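Local coordinates for protein putative isocitrate dehydrogenase, NAD-dependent (Methylococcus capsulatus, PDB 6LKY) that probably oxidises isocitrate with NAD as coenzyme and probably binds magnesium, as a member of the isocitrate and isopropylmalate dehydrogenase family, at residues A[18-23]-A[279-284]. The protein carries 1 engineered substitution. Sequence-based numbering, arbitrary orientation.
Sequences DAAVKV and AMIMAG
Ala20 and Ile281 join the buried faces of helices 13-26 and 278-290 in the isocitrate/isopropylmalate dehydrogenase fold, an example of how a small residue at a crossing lets backbones come close. Their CA atoms lie 4.6 Å apart, and the axes of segments 18-23 and 279-284 come within 8.4 Å. The crossing angle is -41°, with the chains running in broadly the same direction. No hydrogen bond or salt bridge spans the interface; it is wholly a matter of van der Waals contact.

One set of contacts gathers around Ala20, whose methyl points at the other helix. Met280 CG lies 3.8 Å from Ala20 CB; the methionine chain then bends at chi2 (71°) and again at chi3, and its end leads away from segment 18-23. The Met280 side chain lies about 5 Å from that of Glu260, an NAD-binding residue. Ile281 CG1 rests 3.8 Å from Ala20 CA, touching the helix backbone itself.

A second apolar patch lies one turn on, where Val23 and Ile281 cross at about a right angle. Helices 294-310 and 326-337 close over this pair through Ile300 and Ile333, while Phe65 of strand 63-66 packs against Ala20 and Met280, tying the helix pair to the large mixed sheet. With Ile281 chi1 at -71°, CG1 is placed against Ala20, while the other branch, CG2, meets Val23 CG1 at 3.9 Å.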
ATOM      1  N   ASP A  18     -23.587  14.683 -11.685  1.00 33.68           N
ATOM      2  CA  ASP A  18     -24.355  15.834 -12.125  1.00 40.77           C
ATOM      3  C   ASP A  18     -23.423  17.012 -12.356  1.00 42.31           C
ATOM      4  O   ASP A  18     -23.369  17.571 -13.464  1.00 43.25           O
ATOM      5  CB  ASP A  18     -25.443  16.169 -11.101  1.00 36.70           C
ATOM      6  CG  ASP A  18     -26.414  17.218 -11.609  1.00 54.49           C
ATOM      7  OD1 ASP A  18     -27.152  16.934 -12.578  1.00 53.10           O
ATOM      8  OD2 ASP A  18     -26.425  18.332 -11.046  1.00 55.81           O
ATOM      9  N   ALA A  19     -22.586  17.310 -11.356  1.00 33.59           N
ATOM     10  CA  ALA A  19     -21.628  18.396 -11.492  1.00 36.84           C
ATOM     11  C   ALA A  19     -20.807  18.216 -12.757  1.00 38.91           C
ATOM     12  O   ALA A  19     -20.721  19.123 -13.595  1.00 39.55           O
ATOM     13  CB  ALA A  19     -20.732  18.471 -10.252  1.00 33.46           C
ATOM     14  N   ALA A  20     -20.283  17.004 -12.967  1.00 31.81           N
ATOM     15  CA  ALA A  20     -19.373  16.828 -14.086  1.00 34.66           C
ATOM     16  C   ALA A  20     -20.101  17.063 -15.396  1.00 34.49           C
ATOM     17  O   ALA A  20     -19.583  17.748 -16.287  1.00 39.49           O
ATOM     18  CB  ALA A  20     -18.740  15.440 -14.054  1.00 30.97           C
ATOM     19  N   VAL A  21     -21.344  16.581 -15.496  1.00 35.95           N
ATOM     20  CA  VAL A  21     -22.090  16.756 -16.737  1.00 36.06           C
ATOM     21  C   VAL A  21     -22.206  18.237 -17.063  1.00 41.75           C
ATOM     22  O   VAL A  21     -21.883  18.669 -18.182  1.00 34.34           O
ATOM     23  CB  VAL A  21     -23.471  16.076 -16.630  1.00 43.16           C
ATOM     24  CG1 VAL A  21     -24.446  16.650 -17.651  1.00 41.32           C
ATOM     25  CG2 VAL A  21     -23.332  14.558 -16.818  1.00 43.77           C
ATOM     26  N   LYS A  22     -22.529  19.054 -16.050  1.00 35.00           N
ATOM     27  CA  LYS A  22     -22.681  20.482 -16.301  1.00 37.32           C
ATOM     28  C   LYS A  22     -21.388  21.060 -16.850  1.00 47.80           C
ATOM     29  O   LYS A  22     -21.388  21.743 -17.888  1.00 49.58           O
ATOM     30  CB  LYS A  22     -23.109  21.200 -15.021  1.00 34.47           C
ATOM     31  CG  LYS A  22     -24.563  20.946 -14.608  1.00 46.28           C
ATOM     32  CD  LYS A  22     -24.989  21.921 -13.508  1.00 51.44           C
ATOM     33  CE  LYS A  22     -25.844  21.256 -12.427  1.00 61.26           C
ATOM     34  NZ  LYS A  22     -27.218  20.903 -12.884  1.00 59.07           N
ATOM     35  N   VAL A  23     -20.262  20.690 -16.235  1.00 43.50           N
ATOM     36  CA  VAL A  23     -18.979  21.230 -16.668  1.00 45.70           C
ATOM     37  C   VAL A  23     -18.695  20.810 -18.096  1.00 42.74           C
ATOM     38  O   VAL A  23     -18.290  21.630 -18.933  1.00 43.71           O
ATOM     39  CB  VAL A  23     -17.862  20.784 -15.707  1.00 43.27           C
ATOM     40  CG1 VAL A  23     -16.499  20.991 -16.334  1.00 38.15           C
ATOM     41  CG2 VAL A  23     -17.974  21.545 -14.388  1.00 38.84           C
ATOM     42  N   ALA A 279     -12.709  15.140  -8.806  1.00 29.58           N
ATOM     43  CA  ALA A 279     -12.319  13.860  -9.395  1.00 30.85           C
ATOM     44  C   ALA A 279     -13.226  13.494 -10.564  1.00 27.75           C
ATOM     45  O   ALA A 279     -12.750  13.113 -11.641  1.00 27.79           O
ATOM     46  CB  ALA A 279     -12.337  12.763  -8.331  1.00 23.80           C
ATOM     47  N   MET A 280     -14.544  13.627 -10.378  1.00 29.34           N
ATOM     48  CA  MET A 280     -15.469  13.310 -11.465  1.00 27.25           C
ATOM     49  C   MET A 280     -15.288  14.262 -12.642  1.00 29.27           C
ATOM     50  O   MET A 280     -15.346  13.845 -13.808  1.00 29.38           O
ATOM     51  CB  MET A 280     -16.911  13.358 -10.963  1.00 27.60           C
ATOM     52  CG  MET A 280     -17.855  12.534 -11.826  1.00 26.26           C
ATOM     53  SD  MET A 280     -17.559  10.757 -11.601  1.00 30.78           S
ATOM     54  CE  MET A 280     -17.454  10.195 -13.306  1.00 23.93           C
ATOM     55  N   ILE A 281     -15.034  15.540 -12.354  1.00 32.20           N
ATOM     56  CA  ILE A 281     -14.827  16.513 -13.422  1.00 37.59           C
ATOM     57  C   ILE A 281     -13.552  16.193 -14.207  1.00 30.61           C
ATOM     58  O   ILE A 281     -13.546  16.241 -15.442  1.00 29.55           O
ATOM     59  CB  ILE A 281     -14.836  17.932 -12.819  1.00 35.82           C
ATOM     60  CG1 ILE A 281     -16.263  18.286 -12.381  1.00 29.00           C
ATOM     61  CG2 ILE A 281     -14.376  18.956 -13.816  1.00 33.94           C
ATOM     62  CD1 ILE A 281     -16.347  19.247 -11.206  1.00 30.78           C
ATOM     63  N   MET A 282     -12.474  15.802 -13.509  1.00 32.32           N
ATOM     64  CA  MET A 282     -11.234  15.396 -14.176  1.00 25.87           C
ATOM     65  C   MET A 282     -11.432  14.118 -14.980  1.00 31.80           C
ATOM     66  O   MET A 282     -10.834  13.957 -16.053  1.00 33.60           O
ATOM     67  CB  MET A 282     -10.108  15.203 -13.156  1.00 31.31           C
ATOM     68  CG  MET A 282      -9.606  16.476 -12.468  1.00 31.67           C
ATOM     69  SD  MET A 282      -9.006  17.745 -13.630  1.00 41.98           S
ATOM     70  CE  MET A 282      -7.455  16.988 -14.145  1.00 45.95           C
ATOM     71  N   ALA A 283     -12.268  13.199 -14.485  1.00 29.96           N
ATOM     72  CA  ALA A 283     -12.621  12.036 -15.294  1.00 28.05           C
ATOM     73  C   ALA A 283     -13.285  12.473 -16.591  1.00 30.99           C
ATOM     74  O   ALA A 283     -12.998  11.926 -17.665  1.00 30.06           O
ATOM     75  CB  ALA A 283     -13.537  11.087 -14.506  1.00 18.60           C
ATOM     76  N   GLY A 284     -14.172  13.467 -16.503  1.00 32.93           N
ATOM     77  CA  GLY A 284     -14.742  14.054 -17.706  1.00 35.55           C
ATOM     78  C   GLY A 284     -13.687  14.623 -18.640  1.00 35.51           C
ATOM     79  O   GLY A 284     -13.769  14.459 -19.856  1.00 31.96           O
TER